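Local coordinates for protein group II chitinase (Ostrinia furnacalis, PDB 6JAV) that probably binds chitin and cleaves its internal glycosidic bonds as an endochitinase, through family 18 glycoside hydrolase catalytic domains such as the one described here, at residues 113-117 against 118-122; 154-157 against 158-162; 302-306 against 307-311; 323-326 against 327-331. All blocks are in the same frame, centred on the assembly; numbering follows the deposited sequence.

Contact 1 (113-117 against 118-122)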
loop_
_atom_site.group_PDB
_atom_site.type_symbol
_atom_site.label_atom_id
_atom_site.label_comp_id
_atom_site.label_asym_id
_atom_site.label_seq_id
_atom_site.Cartn_x
_atom_site.Cartn_y
_atom_site.Cartn_z
ATOM N N ALA A 113 20.505 -0.144 14.226
ATOM C CA ALA A 113 20.662 -1.089 15.339
ATOM C C ALA A 113 19.360 -1.831 15.621
ATOM O O ALA A 113 19.371 -3.034 15.913
ATOM C CB ALA A 113 21.133 -0.342 16.589
ATOM N N PHE A 114 18.232 -1.129 15.514
ATOM C CA PHE A 114 16.917 -1.735 15.719
ATOM C C PHE A 114 16.672 -2.838 14.695
ATOM O O PHE A 114 16.286 -3.960 15.052
ATOM C CB PHE A 114 15.873 -0.618 15.596
ATOM C CG PHE A 114 14.484 -0.976 16.075
ATOM C CD1 PHE A 114 13.612 -1.687 15.265
ATOM C CD2 PHE A 114 14.027 -0.541 17.313
ATOM C CE1 PHE A 114 12.304 -1.980 15.696
ATOM C CE2 PHE A 114 12.736 -0.842 17.747
ATOM C CZ PHE A 114 11.869 -1.554 16.927
ATOM N N LEU A 115 16.901 -2.542 13.412
ATOM C CA LEU A 115 16.735 -3.546 12.363
ATOM C C LEU A 115 17.606 -4.764 12.623
ATOM O O LEU A 115 17.148 -5.906 12.494
ATOM C CB LEU A 115 17.112 -2.961 11.006
ATOM C CG LEU A 115 16.275 -1.805 10.491
ATOM C CD1 LEU A 115 16.849 -1.339 9.183
ATOM C CD2 LEU A 115 14.769 -2.179 10.338
ATOM N N GLU A 116 18.877 -4.541 12.979
ATOM C CA GLU A 116 19.789 -5.673 13.178
ATOM C C GLU A 116 19.407 -6.492 14.407
ATOM O O GLU A 116 19.536 -7.735 14.390
ATOM C CB GLU A 116 21.247 -5.189 13.229
ATOM C CG GLU A 116 21.671 -4.521 11.946
ATOM C CD GLU A 116 23.147 -4.196 11.905
ATOM O OE1 GLU A 116 23.638 -3.593 12.879
ATOM O OE2 GLU A 116 23.799 -4.548 10.898
ATOM N N LYS A 117 18.892 -5.833 15.449
ATOM C CA LYS A 117 18.481 -6.551 16.660
ATOM C C LYS A 117 17.422 -7.598 16.344
ATOM O O LYS A 117 17.477 -8.724 16.850
ATOM C CB LYS A 117 17.954 -5.577 17.711
ATOM C CG LYS A 117 17.432 -6.258 18.983
ATOM C CD LYS A 117 17.119 -5.222 20.033
ATOM C CE LYS A 117 16.630 -5.877 21.315
ATOM N NZ LYS A 117 16.523 -4.880 22.418
ATOM N N TYR A 118 16.453 -7.250 15.491
ATOM C CA TYR A 118 15.352 -8.149 15.189
ATOM C C TYR A 118 15.536 -8.941 13.907
ATOM O O TYR A 118 14.664 -9.751 13.575
ATOM C CB TYR A 118 14.025 -7.384 15.190
ATOM C CG TYR A 118 13.785 -6.802 16.544
ATOM C CD1 TYR A 118 13.446 -7.627 17.620
ATOM C CD2 TYR A 118 13.962 -5.451 16.787
ATOM C CE1 TYR A 118 13.251 -7.096 18.886
ATOM C CE2 TYR A 118 13.772 -4.910 18.065
ATOM C CZ TYR A 118 13.422 -5.753 19.108
ATOM O OH TYR A 118 13.227 -5.262 20.371
ATOM N N GLY A 119 16.636 -8.747 13.184
ATOM C CA GLY A 119 16.915 -9.546 12.005
ATOM C C GLY A 119 16.252 -9.078 10.730
ATOM O O GLY A 119 16.181 -9.850 9.771
ATOM N N PHE A 120 15.774 -7.837 10.679
ATOM C CA PHE A 120 15.148 -7.358 9.450
ATOM C C PHE A 120 16.195 -7.122 8.371
ATOM O O PHE A 120 17.344 -6.761 8.655
ATOM C CB PHE A 120 14.403 -6.050 9.715
ATOM C CG PHE A 120 13.100 -6.228 10.458
ATOM C CD1 PHE A 120 11.969 -6.709 9.794
ATOM C CD2 PHE A 120 12.999 -5.919 11.824
ATOM C CE1 PHE A 120 10.759 -6.871 10.466
ATOM C CE2 PHE A 120 11.782 -6.088 12.509
ATOM C CZ PHE A 120 10.673 -6.570 11.825
ATOM N N ASP A 121 15.785 -7.328 7.116
ATOM C CA ASP A 121 16.642 -7.129 5.954
ATOM C C ASP A 121 16.665 -5.693 5.460
ATOM O O ASP A 121 17.465 -5.378 4.579
ATOM C CB ASP A 121 16.152 -7.978 4.777
ATOM C CG ASP A 121 16.393 -9.440 4.973
ATOM O OD1 ASP A 121 17.548 -9.821 5.339
ATOM O OD2 ASP A 121 15.446 -10.215 4.747
ATOM N N GLY A 122 15.810 -4.826 5.985
ATOM C CA GLY A 122 15.777 -3.458 5.485
ATOM C C GLY A 122 14.697 -2.658 6.183
ATOM O O GLY A 122 13.946 -3.165 7.028
#
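A Schellman motif ends the helix where Leu115 and Glu116 meet Gly119 and Phe120. Phe120 N donates to Leu115 O at 3.0 Å with an N-H...O angle of 143°, closing the wider turn, while Gly119 N reaches back to Glu116 O in a weak bond of 3.3 Å. Gly119, the C-prime residue, takes the positive phi that reverses the chain. Two aromatic rings line the same turn. The CD2-CE2 edge of Tyr118 points into the face of Phe114 as a T-shaped pair, centroids 5.2 Å apart and planes inclined at 58°. Lys117 runs out beside Tyr118 in the same direction: with CG opposite the backbone N (chi1 177°), CG lies over the centre of the tyrosine ring, 4.0 Å from the centroid, as a CH-pi contact. The extended chain then carries CD and CE on past CZ, Lys117 CE ending 3.6 Å from Tyr118 OH. Deeper in, Leu115 CD2 packs on Phe120 CB at 3.9 Å and lies 3.6 Å from Gly122 O, at the start of strand 122-126. Tyr66 meets both Tyr118 and Phe120 edge-to-face, and Leu81 of strand 78-84 touches Phe114, Leu115 and Phe120. Leu115 O is thus well satisfied by Phe120 N, Glu116 O only weakly by Gly119 N, and apolar contacts of the buried Leu115 and Phe120 join the helix end to the strand.

Contact 2 (154-157 against 158-162)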
loop_
_atom_site.group_PDB
_atom_site.type_symbol
_atom_site.label_atom_id
_atom_site.label_comp_id
_atom_site.label_asym_id
_atom_site.label_seq_id
_atom_site.Cartn_x
_atom_site.Cartn_y
_atom_site.Cartn_z
ATOM N N GLU A 154 21.083 9.670 4.366
ATOM C CA GLU A 154 21.799 9.285 5.581
ATOM C C GLU A 154 21.491 7.848 5.971
ATOM O O GLU A 154 22.378 7.119 6.447
ATOM C CB GLU A 154 21.476 10.279 6.695
ATOM C CG GLU A 154 22.074 11.660 6.347
ATOM C CD GLU A 154 21.344 12.857 6.910
ATOM O OE1 GLU A 154 20.573 12.702 7.883
ATOM O OE2 GLU A 154 21.563 13.972 6.370
ATOM N N LEU A 155 20.248 7.410 5.747
ATOM C CA LEU A 155 19.931 5.996 5.962
ATOM C C LEU A 155 20.664 5.110 4.964
ATOM O O LEU A 155 21.215 4.068 5.337
ATOM C CB LEU A 155 18.422 5.778 5.831
ATOM C CG LEU A 155 17.588 6.256 7.016
ATOM C CD1 LEU A 155 16.106 6.332 6.639
ATOM C CD2 LEU A 155 17.786 5.327 8.230
ATOM N N SER A 156 20.623 5.478 3.678
ATOM C CA SER A 156 21.320 4.699 2.655
ATOM C C SER A 156 22.797 4.536 3.002
ATOM O O SER A 156 23.371 3.445 2.857
ATOM C CB SER A 156 21.167 5.392 1.317
ATOM O OG SER A 156 21.809 4.603 0.316
ATOM N N ALA A 157 23.417 5.601 3.499
ATOM C CA ALA A 157 24.854 5.571 3.761
ATOM C C ALA A 157 25.224 4.581 4.854
ATOM O O ALA A 157 26.354 4.074 4.864
ATOM C CB ALA A 157 25.322 6.987 4.120
ATOM N N VAL A 158 24.309 4.289 5.774
ATOM C CA VAL A 158 24.548 3.277 6.797
ATOM C C VAL A 158 24.042 1.903 6.372
ATOM O O VAL A 158 24.691 0.884 6.632
ATOM C CB VAL A 158 23.936 3.716 8.135
ATOM C CG1 VAL A 158 24.159 2.631 9.176
ATOM C CG2 VAL A 158 24.550 5.042 8.594
ATOM N N LEU A 159 22.881 1.838 5.722
ATOM C CA LEU A 159 22.288 0.541 5.409
ATOM C C LEU A 159 23.014 -0.159 4.269
ATOM O O LEU A 159 23.207 -1.382 4.314
ATOM C CB LEU A 159 20.813 0.722 5.028
ATOM C CG LEU A 159 19.904 1.159 6.164
ATOM C CD1 LEU A 159 18.584 1.658 5.560
ATOM C CD2 LEU A 159 19.650 0.012 7.112
ATOM N N LYS A 160 23.365 0.579 3.217
ATOM C CA LYS A 160 23.903 -0.067 2.021
ATOM C C LYS A 160 25.216 -0.804 2.284
ATOM O O LYS A 160 25.341 -1.960 1.840
ATOM C CB LYS A 160 23.955 0.938 0.861
ATOM C CG LYS A 160 24.420 0.362 -0.469
ATOM C CD LYS A 160 23.963 1.222 -1.628
ATOM C CE LYS A 160 22.683 0.645 -2.190
ATOM N NZ LYS A 160 22.706 0.599 -3.672
ATOM N N PRO A 161 26.186 -0.247 3.017
ATOM C CA PRO A 161 27.401 -1.025 3.340
ATOM C C PRO A 161 27.144 -2.297 4.134
ATOM O O PRO A 161 27.918 -3.252 4.005
ATOM C CB PRO A 161 28.264 -0.027 4.127
ATOM C CG PRO A 161 27.810 1.315 3.643
ATOM C CD PRO A 161 26.319 1.168 3.412
ATOM N N LYS A 162 26.092 -2.348 4.953
ATOM C CA LYS A 162 25.721 -3.556 5.672
ATOM C C LYS A 162 24.890 -4.520 4.833
ATOM O O LYS A 162 24.487 -5.569 5.347
ATOM C CB LYS A 162 24.938 -3.194 6.928
ATOM C CG LYS A 162 25.756 -2.402 7.921
ATOM C CD LYS A 162 24.860 -1.775 8.969
ATOM C CE LYS A 162 25.655 -1.259 10.141
ATOM N NZ LYS A 162 26.229 -2.393 10.894
#
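The C-terminal part of helix 143-159 runs through 154-157 and into 158-162, with Leu155 and Ser156 bonded to Leu159 and Lys160 in regular i to i+4 fashion. Leu159 N donates to Leu155 O at 2.8 Å, and Lys160 N to Ser156 O at 2.9 Å with an N-H...O angle of 164°. One step earlier the pattern slackens: Val158 N shares its hydrogen weakly between Glu154 O, at 3.5 Å, and Leu155 O. This helix links strands 122-126 and 165-170 in a beta-alpha-beta unit of the TIM-barrel fold of family 18 hydrolases. On its inner side Leu159 folds back over the preceding turn. Its CG sits beside its own backbone N (chi1 -68°), which brings Leu159 CG to 3.3 Å from Leu155 O and Leu159 CD1 to 4.1 Å from Leu155 CB. The two leucines both rest on Leu166 of strand 165-170, and Leu155 also touches Leu123 and Leu125. Val158 uses the other flank, its CG2 branch passing Glu154 O while the side chain packs on Val108 and Val112 of helix 101-118; the carboxylate of Glu154 turns away to a salt bridge with Arg104. Pro161, which has no N-H to offer, places its ring against the exposed end of the turn, Pro161 CD lying 3.2 Å from Ala157 O.

Contact 3 (302-306 against 307-311)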
loop_
_atom_site.group_PDB
_atom_site.type_symbol
_atom_site.label_atom_id
_atom_site.label_comp_id
_atom_site.label_asym_id
_atom_site.label_seq_id
_atom_site.Cartn_x
_atom_site.Cartn_y
_atom_site.Cartn_z
ATOM N N VAL A 302 -21.098 -4.009 -11.280
ATOM C CA VAL A 302 -20.963 -3.326 -12.570
ATOM C C VAL A 302 -19.487 -3.351 -12.957
ATOM O O VAL A 302 -18.643 -2.833 -12.211
ATOM C CB VAL A 302 -21.476 -1.885 -12.508
ATOM C CG1 VAL A 302 -21.258 -1.163 -13.854
ATOM C CG2 VAL A 302 -22.957 -1.841 -12.074
ATOM N N LYS A 303 -19.176 -3.934 -14.116
ATOM C CA LYS A 303 -17.810 -3.977 -14.634
ATOM C C LYS A 303 -17.636 -2.947 -15.740
ATOM O O LYS A 303 -18.605 -2.494 -16.354
ATOM C CB LYS A 303 -17.468 -5.369 -15.153
ATOM C CG LYS A 303 -17.569 -6.424 -14.048
ATOM C CD LYS A 303 -17.009 -7.761 -14.492
ATOM C CE LYS A 303 -15.501 -7.787 -14.331
ATOM N NZ LYS A 303 -14.932 -9.167 -14.142
ATOM N N ASP A 304 -16.383 -2.545 -15.954
ATOM C CA ASP A 304 -16.046 -1.657 -17.064
ATOM C C ASP A 304 -15.616 -2.517 -18.243
ATOM O O ASP A 304 -14.573 -3.173 -18.170
ATOM C CB ASP A 304 -14.926 -0.711 -16.656
ATOM C CG ASP A 304 -14.454 0.170 -17.792
ATOM O OD1 ASP A 304 -15.092 0.190 -18.867
ATOM O OD2 ASP A 304 -13.407 0.846 -17.623
ATOM N N PRO A 305 -16.378 -2.546 -19.338
ATOM C CA PRO A 305 -16.008 -3.399 -20.475
ATOM C C PRO A 305 -14.690 -3.018 -21.129
ATOM O O PRO A 305 -14.055 -3.875 -21.755
ATOM C CB PRO A 305 -17.197 -3.219 -21.436
ATOM C CG PRO A 305 -17.726 -1.850 -21.106
ATOM C CD PRO A 305 -17.572 -1.727 -19.595
ATOM N N TYR A 306 -14.244 -1.765 -20.994
ATOM C CA TYR A 306 -12.939 -1.346 -21.498
ATOM C C TYR A 306 -11.816 -1.575 -20.488
ATOM O O TYR A 306 -10.648 -1.322 -20.812
ATOM C CB TYR A 306 -12.989 0.133 -21.882
ATOM C CG TYR A 306 -13.840 0.391 -23.119
ATOM C CD1 TYR A 306 -13.437 -0.057 -24.369
ATOM C CD2 TYR A 306 -15.042 1.070 -23.020
ATOM C CE1 TYR A 306 -14.221 0.170 -25.503
ATOM C CE2 TYR A 306 -15.827 1.301 -24.147
ATOM C CZ TYR A 306 -15.401 0.859 -25.379
ATOM O OH TYR A 306 -16.168 1.075 -26.506
ATOM N N GLN A 307 -12.142 -2.034 -19.276
ATOM C CA GLN A 307 -11.125 -2.392 -18.289
ATOM C C GLN A 307 -10.177 -1.230 -18.001
ATOM O O GLN A 307 -8.962 -1.410 -17.898
ATOM C CB GLN A 307 -10.374 -3.649 -18.705
ATOM C CG GLN A 307 -11.232 -4.894 -18.706
ATOM C CD GLN A 307 -10.518 -5.995 -18.010
ATOM O OE1 GLN A 307 -10.714 -6.194 -16.812
ATOM N NE2 GLN A 307 -9.623 -6.683 -18.728
ATOM N N ARG A 308 -10.734 -0.028 -17.877
ATOM C CA ARG A 308 -9.964 1.104 -17.372
ATOM C C ARG A 308 -9.951 1.113 -15.855
ATOM O O ARG A 308 -9.100 1.775 -15.246
ATOM C CB ARG A 308 -10.578 2.420 -17.858
ATOM C CG ARG A 308 -10.669 2.481 -19.386
ATOM C CD ARG A 308 -11.734 3.442 -19.835
ATOM N NE ARG A 308 -13.069 2.953 -19.534
ATOM C CZ ARG A 308 -14.190 3.535 -19.958
ATOM N NH1 ARG A 308 -15.365 3.007 -19.630
ATOM N NH2 ARG A 308 -14.139 4.649 -20.707
ATOM N N MET A 309 -10.879 0.390 -15.243
ATOM C CA MET A 309 -10.931 0.291 -13.793
ATOM C C MET A 309 -11.670 -0.990 -13.469
ATOM O O MET A 309 -12.368 -1.562 -14.322
ATOM C CB MET A 309 -11.664 1.478 -13.189
ATOM C CG MET A 309 -13.146 1.542 -13.624
ATOM S SD MET A 309 -14.015 2.935 -12.936
ATOM C CE MET A 309 -13.385 4.314 -13.913
ATOM N N GLY A 310 -11.504 -1.437 -12.224
ATOM C CA GLY A 310 -12.191 -2.606 -11.729
ATOM C C GLY A 310 -13.668 -2.368 -11.475
ATOM O O GLY A 310 -14.233 -1.316 -11.803
ATOM N N PRO A 311 -14.324 -3.371 -10.896
ATOM C CA PRO A 311 -15.774 -3.289 -10.676
ATOM C C PRO A 311 -16.153 -2.351 -9.546
ATOM O O PRO A 311 -15.351 -1.941 -8.700
ATOM C CB PRO A 311 -16.171 -4.720 -10.310
ATOM C CG PRO A 311 -14.891 -5.339 -9.840
ATOM C CD PRO A 311 -13.765 -4.684 -10.548
HETATM O O HOH W 1 -16.743 -0.719 -12.989
HETATM O O HOH W 2 -14.346 -3.598 -14.325
#
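Charge pairing dominates here: Arg308 grips the carboxylate of Asp304 side-on with two nitrogens, one to each oxygen. Arg308 NE meets Asp304 OD2 at 2.9 Å on its syn side, close to the guanidinium plane and nearly straight at 167°, whereas NH1 reaches OD1 from above the carboxylate plane. The two flat groups are twisted 44° apart. Backbone amides bind the same oxygens. Arg308 N donates to Asp304 OD2 at 2.8 Å, and Tyr306 N to Asp304 OD1 at 3.0 Å in an Asx turn, approaching from the face opposite to NH1. Each oxygen therefore accepts two hydrogens, which fixes the rotation of the carboxylate. Between these bonds the chain makes a type I beta turn, closed by Gln307 N to Asp304 O at 2.9 Å, at the tip of the hairpin joining antiparallel strands 300-302 and 312-315. Van der Waals packing is lighter: Tyr306 CB lies 3.7 Å from Arg308 NE, over one face of the guanidinium, whose NH1 lies near the edge of the tyrosine ring. Outside the turn, Arg308 also rests on His217 and Pro218. Water bridges span the two arms nearer the strands. One water donates to both Val302 O and Gly310 O; another accepts from Asp304 N and donates to Met309 O at 2.8 Å. Pro311 CA adds a CH...O contact to Val302 O.

Contact 4 (323-326 against 327-331)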
loop_
_atom_site.group_PDB
_atom_site.type_symbol
_atom_site.label_atom_id
_atom_site.label_comp_id
_atom_site.label_asym_id
_atom_site.label_seq_id
_atom_site.Cartn_x
_atom_site.Cartn_y
_atom_site.Cartn_z
ATOM N N ASP A 323 -10.924 -4.027 -6.737
ATOM C CA ASP A 323 -10.307 -4.766 -7.831
ATOM C C ASP A 323 -10.685 -6.245 -7.765
ATOM O O ASP A 323 -10.626 -6.869 -6.695
ATOM C CB ASP A 323 -8.777 -4.636 -7.771
ATOM C CG ASP A 323 -8.261 -3.326 -8.364
ATOM O OD1 ASP A 323 -9.074 -2.450 -8.744
ATOM O OD2 ASP A 323 -7.006 -3.182 -8.440
ATOM N N ASP A 324 -11.066 -6.800 -8.916
ATOM C CA ASP A 324 -11.295 -8.225 -9.077
ATOM C C ASP A 324 -10.130 -8.884 -9.820
ATOM O O ASP A 324 -9.171 -8.233 -10.241
ATOM C CB ASP A 324 -12.655 -8.490 -9.739
ATOM C CG ASP A 324 -12.762 -7.954 -11.177
ATOM O OD1 ASP A 324 -11.859 -7.283 -11.711
ATOM O OD2 ASP A 324 -13.827 -8.196 -11.794
ATOM N N VAL A 325 -10.202 -10.207 -9.977
ATOM C CA VAL A 325 -9.140 -10.937 -10.668
ATOM C C VAL A 325 -8.949 -10.405 -12.081
ATOM O O VAL A 325 -7.816 -10.286 -12.561
ATOM C CB VAL A 325 -9.430 -12.455 -10.648
ATOM C CG1 VAL A 325 -8.564 -13.180 -11.643
ATOM C CG2 VAL A 325 -9.261 -12.982 -9.231
ATOM N N GLU A 326 -10.045 -10.078 -12.774
ATOM C CA GLU A 326 -9.917 -9.615 -14.154
ATOM C C GLU A 326 -9.067 -8.343 -14.243
ATOM O O GLU A 326 -8.119 -8.267 -15.045
ATOM C CB GLU A 326 -11.304 -9.392 -14.760
ATOM C CG GLU A 326 -11.243 -9.085 -16.242
ATOM C CD GLU A 326 -12.580 -8.651 -16.814
ATOM O OE1 GLU A 326 -13.041 -9.291 -17.782
ATOM O OE2 GLU A 326 -13.153 -7.660 -16.307
ATOM N N ILE A 327 -9.392 -7.323 -13.439
ATOM C CA ILE A 327 -8.622 -6.083 -13.540
ATOM C C ILE A 327 -7.200 -6.270 -13.020
ATOM O O ILE A 327 -6.267 -5.623 -13.513
ATOM C CB ILE A 327 -9.339 -4.886 -12.888
ATOM C CG1 ILE A 327 -8.816 -3.545 -13.432
ATOM C CG2 ILE A 327 -9.178 -4.915 -11.362
ATOM C CD1 ILE A 327 -9.159 -3.304 -14.906
ATOM N N ILE A 328 -7.005 -7.161 -12.043
ATOM C CA ILE A 328 -5.658 -7.445 -11.556
ATOM C C ILE A 328 -4.796 -7.993 -12.685
ATOM O O ILE A 328 -3.631 -7.583 -12.857
ATOM C CB ILE A 328 -5.743 -8.403 -10.355
ATOM C CG1 ILE A 328 -6.311 -7.685 -9.116
ATOM C CG2 ILE A 328 -4.393 -9.049 -10.096
ATOM C CD1 ILE A 328 -5.427 -6.628 -8.469
ATOM N N LYS A 329 -5.335 -8.926 -13.481
ATOM C CA LYS A 329 -4.563 -9.437 -14.605
ATOM C C LYS A 329 -4.209 -8.323 -15.581
ATOM O O LYS A 329 -3.079 -8.273 -16.099
ATOM C CB LYS A 329 -5.311 -10.563 -15.324
ATOM C CG LYS A 329 -5.426 -11.835 -14.501
ATOM C CD LYS A 329 -6.638 -12.631 -14.954
ATOM C CE LYS A 329 -6.496 -14.116 -14.676
ATOM N NZ LYS A 329 -7.413 -14.916 -15.554
ATOM N N LYS A 330 -5.148 -7.405 -15.832
ATOM C CA LYS A 330 -4.857 -6.269 -16.705
ATOM C C LYS A 330 -3.746 -5.396 -16.110
ATOM O O LYS A 330 -2.813 -4.974 -16.811
ATOM C CB LYS A 330 -6.135 -5.459 -16.914
ATOM C CG LYS A 330 -6.010 -4.264 -17.829
ATOM C CD LYS A 330 -6.289 -4.635 -19.268
ATOM C CE LYS A 330 -6.216 -3.417 -20.178
ATOM N NZ LYS A 330 -7.370 -2.504 -20.031
ATOM N N LYS A 331 -3.841 -5.107 -14.813
ATOM C CA LYS A 331 -2.822 -4.307 -14.152
ATOM C C LYS A 331 -1.451 -4.977 -14.190
ATOM O O LYS A 331 -0.433 -4.295 -14.382
ATOM C CB LYS A 331 -3.244 -3.990 -12.714
ATOM C CG LYS A 331 -4.358 -2.986 -12.627
ATOM C CD LYS A 331 -4.720 -2.678 -11.186
ATOM C CE LYS A 331 -5.737 -1.548 -11.117
ATOM N NZ LYS A 331 -6.009 -1.113 -9.719
HETATM O O HOH W 3 -9.108 -0.939 -10.951
#
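Asp323 OD2 receives Lys331 NZ at 2.6 Å, a short salt bridge made on the syn lone pair. Lys331 is extended along its whole length and crosses the aspartate at about a right angle, reaching back along the first turns of the helix to a residue just ahead of it. A water donates to Asp323 OD1 at 2.7 Å and weakly accepts from Lys331 NZ, while Ala212 O takes a further hydrogen from Lys331 NZ, so the ammonium has two firm partners, Asp323 OD2 and Ala212 O, besides the weak water bond. Asp324 is the N-cap. With CG tucked between its backbone N and carbonyl carbon (chi1 64°), Asp324 OD1 turns back to accept from Ile327 N at 3.0 Å, almost straight at 168°; the other oxygen, OD2, is paired with Lys303. Regular helix bonds begin at once, Ile328 N to Asp324 O being 3.0 Å. The cap would probably also ease the positive end of the helix dipole. Ile327 CG2 lies against Asp323 CG at 3.5 Å, Ile328 CD1 approaches Asp323 CB at 4.0 Å, and the CD-CE part of Lys329 passes at a slant across Val325 CG1. Helix 325-337 packs on helix 363-373 through Val325, on Leu364 and Ala367, and Ile328, on Ile368, and on strand 244-257 through Ile328 and Lys331, both touching Met248.

Along the chain the four contacts follow in series, none nesting or crossing, all within the family 18 domain; only contact 3 closes a turn between strands. Contact 1 lies at the C-terminal end of helix 101-118, before strand 122-126; contact 2 at that of the next barrel helix, 143-159, before strand 165-170. Their centres lie 13 Å apart, joined by the Glu116 to Lys162 salt bridge and by packing of Leu115 on Leu159. Across the chain's centre, contact 3 turns a hairpin and contact 4 starts helix 325-337. Centred 9 Å apart, they are tied by Lys303 NZ to Asp324 OD2 and probably by Lys330 NZ to Gln307 O. The two pairs are separate, their nearest atoms about 25 Å apart.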